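COG1633: Uncharacterized conserved protein (Magnetospirillum magnetotacticum, PDB 2OH3) is of unknown function but probably acts as a metal-dependent rubrerythrin-like protein, a four-helix bundle of the ferritin clan that binds zinc. Local coordinates at residues 17-20 / 21-25. Numbering follows the deposited sequence.
With IMD (imidazole), chain C.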
loop_
_atom_site.group_PDB
_atom_site.type_symbol
_atom_site.label_atom_id
_atom_site.label_comp_id
_atom_site.label_asym_id
_atom_site.label_seq_id
_atom_site.Cartn_x
_atom_site.Cartn_y
_atom_site.Cartn_z
ATOM N N GLU A 17 -12.533 -2.936 2.558
ATOM C CA GLU A 17 -13.418 -2.645 1.433
ATOM C C GLU A 17 -13.056 -1.394 0.649
ATOM O O GLU A 17 -13.107 -1.402 -0.570
ATOM C CB GLU A 17 -14.872 -2.518 1.925
ATOM C CG GLU A 17 -15.472 -3.868 2.340
ATOM C CD GLU A 17 -15.446 -4.882 1.176
ATOM O OE1 GLU A 17 -15.193 -4.421 0.033
ATOM O OE2 GLU A 17 -15.630 -6.111 1.387
ATOM N N THR A 18 -12.706 -0.317 1.321
ATOM C CA THR A 18 -12.166 0.841 0.634
ATOM C C THR A 18 -10.927 0.452 -0.205
ATOM O O THR A 18 -10.801 0.810 -1.386
ATOM C CB THR A 18 -11.819 1.940 1.666
ATOM O OG1 THR A 18 -12.999 2.239 2.418
ATOM C CG2 THR A 18 -11.344 3.211 1.000
ATOM N N GLU A 19 -10.037 -0.319 0.407
ATOM C CA GLU A 19 -8.864 -0.800 -0.282
ATOM C C GLU A 19 -9.271 -1.668 -1.474
ATOM O O GLU A 19 -8.804 -1.425 -2.558
ATOM C CB GLU A 19 -7.922 -1.548 0.679
ATOM C CG GLU A 19 -6.759 -2.249 -0.015
ATOM C CD GLU A 19 -5.616 -1.321 -0.441
ATOM O OE1 GLU A 19 -5.736 -0.089 -0.365
ATOM O OE2 GLU A 19 -4.532 -1.830 -0.835
ATOM N N ALA A 20 -10.131 -2.665 -1.288
ATOM C CA ALA A 20 -10.539 -3.540 -2.392
ATOM C C ALA A 20 -11.130 -2.771 -3.567
ATOM O O ALA A 20 -10.785 -3.024 -4.713
ATOM C CB ALA A 20 -11.506 -4.593 -1.936
ATOM N N ALA A 21 -12.026 -1.836 -3.303
ATOM C CA ALA A 21 -12.578 -1.030 -4.372
ATOM C C ALA A 21 -11.529 -0.330 -5.212
ATOM O O ALA A 21 -11.660 -0.304 -6.428
ATOM C CB ALA A 21 -13.558 0.007 -3.833
ATOM N N GLU A 22 -10.562 0.318 -4.579
ATOM C CA GLU A 22 -9.488 0.981 -5.294
ATOM C C GLU A 22 -8.623 0.031 -6.085
ATOM O O GLU A 22 -8.212 0.352 -7.188
ATOM C CB GLU A 22 -8.534 1.695 -4.328
ATOM C CG GLU A 22 -9.080 2.956 -3.759
ATOM C CD GLU A 22 -8.195 3.501 -2.648
ATOM O OE1 GLU A 22 -6.953 3.209 -2.668
ATOM O OE2 GLU A 22 -8.764 4.234 -1.788
ATOM N N ARG A 23 -8.288 -1.101 -5.497
ATOM C CA ARG A 23 -7.361 -2.037 -6.143
ATOM C C ARG A 23 -7.990 -2.732 -7.355
ATOM O O ARG A 23 -7.329 -2.976 -8.369
ATOM C CB ARG A 23 -6.912 -3.108 -5.178
ATOM C CG ARG A 23 -6.067 -2.648 -3.967
ATOM C CD ARG A 23 -4.661 -2.262 -4.294
ATOM N NE ARG A 23 -4.580 -1.038 -5.072
ATOM C CZ ARG A 23 -4.944 0.179 -4.681
ATOM N NH1 ARG A 23 -5.414 0.431 -3.477
ATOM N NH2 ARG A 23 -4.815 1.186 -5.524
ATOM N N TYR A 24 -9.239 -3.134 -7.188
ATOM C CA TYR A 24 -10.043 -3.666 -8.304
ATOM C C TYR A 24 -10.341 -2.701 -9.441
ATOM O O TYR A 24 -10.320 -3.127 -10.573
ATOM C CB TYR A 24 -11.322 -4.276 -7.782
ATOM C CG TYR A 24 -11.141 -5.672 -7.216
ATOM C CD1 TYR A 24 -10.695 -6.703 -8.027
ATOM C CD2 TYR A 24 -11.478 -5.969 -5.910
ATOM C CE1 TYR A 24 -10.524 -7.979 -7.543
ATOM C CE2 TYR A 24 -11.375 -7.263 -5.422
ATOM C CZ TYR A 24 -10.849 -8.256 -6.248
ATOM O OH TYR A 24 -10.706 -9.547 -5.834
ATOM N N VAL A 25 -10.650 -1.420 -9.168
ATOM C CA VAL A 25 -10.804 -0.454 -10.237
ATOM C C VAL A 25 -9.532 -0.380 -11.040
ATOM O O VAL A 25 -9.544 -0.390 -12.268
ATOM C CB VAL A 25 -11.176 0.926 -9.714
ATOM C CG1 VAL A 25 -11.029 1.975 -10.795
ATOM C CG2 VAL A 25 -12.625 0.915 -9.202
HETATM N N1 IMD C . -14.091 -8.607 -2.238
HETATM C C2 IMD C . -14.421 -7.931 -1.135
HETATM N N3 IMD C . -14.668 -6.623 -1.519
HETATM C C4 IMD C . -14.486 -6.514 -2.833
HETATM C C5 IMD C . -14.135 -7.755 -3.291
#
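E19 and R23, one turn apart on helix 6-33, illustrate how an i to i+4 salt bridge is built into a wider charge network. NH1 of R23 lies 3.2 Å from OE1 of E19, but the hydrogen bond is weak, its angle at the hydrogen only 127°, the two planar groups being oblique to each other. A straighter bond links the same NH1 to OE1 of E22, 3.3 Å away and near the guanidinium plane, so one nitrogen bridges two carboxylates whose OE1 atoms lie 4.2 Å apart and probably eases their repulsion. With chi2 at -73° and chi3 at 69°, the arginine doubles back across the E19 chain so that NH1 reaches both acids, its CD packing 3.5 Å from OE2 of E19. A leucine in place of R23 would probably leave the carboxylates of E19 and E22 close together without the shared cation between them. On another side of the helix, CB of A20 and CD2 of Y24 meet at 4.2 Å, while an imidazole, probably from the crystallisation liquor, lies alongside: its N3 donates a nearly straight 2.7 Å bond to OE1 of E17, and its C5 approaches CE2 of Y24 at 3.5 Å. Beneath run the regular backbone bonds of the helix, among them Y24 N to A20 O at 2.9 Å. Further out, R23 also pairs with E26, and OE2 of E19 binds R75 of the second subunit, carrying the network into the dimer interface. OH of Y24 is hydrogen-bonded to OE2 of E105, a zinc ligand, which puts it in the metal site's second shell. Within the four-helix bundle, E17 and Y24 pack against helices 37-61 and 122-148, whereas E19 and R23 meet the loop of their own chain that carries R75 and W76.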